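Local coordinates for globin protein (Ramazzottius varieornatus, PDB 5ZIQ) that is a hexacoordinated heme protein of the globin family that binds heme iron through two axial histidines and may bind or carry oxygen, at residues 36-41 with 135-140. Sequence-based numbering, arbitrary orientation.
Sequences KTFSRN and VFALQT
Phe38 of helix 25-38 faces Ala137 and Leu138 of helix 127-142, and the backbones come nearest where the CA atoms of Phe38 and Leu138 lie 6.9 Å apart. Segment 135-140 is helical throughout; past Phe38 the backbone of 36-41 continues toward helix 42-56. Ser39 suits its place because its OG gives a hydrogen bond of 2.9 Å to Lys36 O, next to a weak one from its own N.

Phe38 carries the contact. With CG anti to the backbone N (chi1 -178°), its ring extends from the helix toward the other segment, and of the two branches of Leu138, CD2 does the touching. That methyl sits over the middle of one ring face, 3.5 Å from the centroid and 11° off the normal, a CH-pi contact in which the two side chains cross at about a right angle. Ala137 takes the ring's far end. Its CB lies 3.9 Å from Phe38 CZ, and its carbonyl O approaches the ring edge, 3.5 Å from CE1; so small a side chain suits a position that the ring tip approaches closely. The same carbonyl accepts a hydrogen bond from Thr141 OG1. Ala45 of helix 42-56 and Leu134 and Thr141 of helix 127-142 also touch Phe38, while Trp35 meets its ring edge-to-face.

Replacing Phe38 by an alanine is likely to open a gap beside Ala137 and take from Leu138 CD2 the aromatic face it packs on. The Phe38 side chain lies about 11 Å from the bound heme. Because all three touching residues are buried and the contact is apolar apart from the Ala137 carbonyl O at the ring edge, this meeting of helices 25-38 and 127-142 in the globin core probably rests on dispersion and shape fit.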
loop_
_atom_site.group_PDB
_atom_site.type_symbol
_atom_site.label_atom_id
_atom_site.label_comp_id
_atom_site.label_asym_id
_atom_site.label_seq_id
_atom_site.Cartn_x
_atom_site.Cartn_y
_atom_site.Cartn_z
ATOM N N LYS A 36 4.251 6.159 -11.893
ATOM C CA LYS A 36 3.962 5.650 -13.236
ATOM C C LYS A 36 4.957 4.537 -13.552
ATOM O O LYS A 36 4.566 3.453 -14.009
ATOM C CB LYS A 36 3.963 6.766 -14.317
ATOM C CG LYS A 36 3.490 6.274 -15.694
ATOM C CD LYS A 36 2.066 5.756 -15.619
ATOM C CE LYS A 36 1.508 5.413 -16.985
ATOM N NZ LYS A 36 0.288 4.552 -16.876
ATOM N N THR A 37 6.231 4.778 -13.246
ATOM C CA THR A 37 7.265 3.753 -13.402
ATOM C C THR A 37 6.990 2.497 -12.550
ATOM O O THR A 37 6.995 1.361 -13.054
ATOM C CB THR A 37 8.652 4.342 -13.105
ATOM O OG1 THR A 37 8.852 5.470 -13.968
ATOM C CG2 THR A 37 9.760 3.306 -13.335
ATOM N N PHE A 38 6.729 2.704 -11.267
ATOM C CA PHE A 38 6.471 1.602 -10.336
ATOM C C PHE A 38 5.273 0.744 -10.739
ATOM O O PHE A 38 5.264 -0.481 -10.527
ATOM C CB PHE A 38 6.219 2.205 -8.960
ATOM C CG PHE A 38 5.975 1.191 -7.880
ATOM C CD1 PHE A 38 6.977 0.282 -7.512
ATOM C CD2 PHE A 38 4.734 1.128 -7.237
ATOM C CE1 PHE A 38 6.752 -0.646 -6.496
ATOM C CE2 PHE A 38 4.507 0.199 -6.215
ATOM C CZ PHE A 38 5.519 -0.690 -5.844
ATOM N N SER A 39 4.268 1.394 -11.322
ATOM C CA SER A 39 2.992 0.749 -11.606
ATOM C C SER A 39 3.043 -0.203 -12.775
ATOM O O SER A 39 2.035 -0.824 -13.071
ATOM C CB SER A 39 1.893 1.794 -11.823
ATOM O OG SER A 39 2.045 2.435 -13.069
ATOM N N ARG A 40 4.205 -0.319 -13.426
ATOM C CA ARG A 40 4.321 -1.194 -14.602
ATOM C C ARG A 40 3.974 -2.656 -14.251
ATOM O O ARG A 40 3.387 -3.386 -15.066
ATOM C CB ARG A 40 5.726 -1.081 -15.208
ATOM C CG ARG A 40 5.966 -1.954 -16.450
ATOM C CD ARG A 40 4.994 -1.681 -17.606
ATOM N NE ARG A 40 5.221 -2.646 -18.689
ATOM C CZ ARG A 40 4.796 -3.903 -18.700
ATOM N NH1 ARG A 40 4.061 -4.398 -17.707
ATOM N NH2 ARG A 40 5.107 -4.690 -19.725
ATOM N N ASN A 41 4.337 -3.092 -13.039
ATOM C CA ASN A 41 4.052 -4.461 -12.602
ATOM C C ASN A 41 3.378 -4.427 -11.238
ATOM O O ASN A 41 3.941 -4.852 -10.224
ATOM C CB ASN A 41 5.343 -5.294 -12.573
ATOM C CG ASN A 41 5.948 -5.435 -13.954
ATOM O OD1 ASN A 41 5.526 -6.284 -14.743
ATOM N ND2 ASN A 41 6.875 -4.554 -14.281
ATOM N N VAL A 135 7.167 0.662 0.976
ATOM C CA VAL A 135 8.506 1.264 0.808
ATOM C C VAL A 135 9.529 0.249 0.270
ATOM O O VAL A 135 10.286 0.552 -0.655
ATOM C CB VAL A 135 8.982 1.928 2.120
ATOM C CG1 VAL A 135 10.464 2.268 2.078
ATOM C CG2 VAL A 135 8.140 3.165 2.394
ATOM N N PHE A 136 9.530 -0.952 0.837
ATOM C CA PHE A 136 10.407 -2.024 0.353
ATOM C C PHE A 136 10.201 -2.297 -1.131
ATOM O O PHE A 136 11.166 -2.404 -1.889
ATOM C CB PHE A 136 10.227 -3.309 1.156
ATOM C CG PHE A 136 11.060 -4.450 0.646
ATOM C CD1 PHE A 136 12.446 -4.458 0.830
ATOM C CD2 PHE A 136 10.465 -5.503 -0.045
ATOM C CE1 PHE A 136 13.212 -5.511 0.358
ATOM C CE2 PHE A 136 11.231 -6.563 -0.527
ATOM C CZ PHE A 136 12.605 -6.556 -0.332
ATOM N N ALA A 137 8.940 -2.431 -1.540
ATOM C CA ALA A 137 8.648 -2.699 -2.943
ATOM C C ALA A 137 9.081 -1.537 -3.827
ATOM O O ALA A 137 9.627 -1.751 -4.906
ATOM C CB ALA A 137 7.178 -3.022 -3.145
ATOM N N LEU A 138 8.822 -0.312 -3.370
ATOM C CA LEU A 138 9.287 0.890 -4.083
ATOM C C LEU A 138 10.810 0.921 -4.242
ATOM O O LEU A 138 11.302 1.112 -5.339
ATOM C CB LEU A 138 8.781 2.161 -3.393
ATOM C CG LEU A 138 7.288 2.460 -3.568
ATOM C CD1 LEU A 138 6.850 3.459 -2.505
ATOM C CD2 LEU A 138 6.986 2.974 -4.979
ATOM N N GLN A 139 11.544 0.719 -3.145
ATOM C CA GLN A 139 13.026 0.717 -3.184
ATOM C C GLN A 139 13.536 -0.326 -4.149
ATOM O O GLN A 139 14.400 -0.052 -4.977
ATOM C CB GLN A 139 13.604 0.348 -1.831
ATOM C CG GLN A 139 13.412 1.356 -0.743
ATOM C CD GLN A 139 14.035 0.918 0.571
ATOM O OE1 GLN A 139 13.907 -0.241 0.999
ATOM N NE2 GLN A 139 14.705 1.847 1.224
ATOM N N THR A 140 13.013 -1.538 -4.007
ATOM C CA THR A 140 13.510 -2.691 -4.762
ATOM C C THR A 140 13.225 -2.526 -6.252
ATOM O O THR A 140 14.077 -2.809 -7.099
ATOM C CB THR A 140 12.903 -4.008 -4.233
ATOM O OG1 THR A 140 13.086 -4.073 -2.816
ATOM C CG2 THR A 140 13.566 -5.229 -4.862
#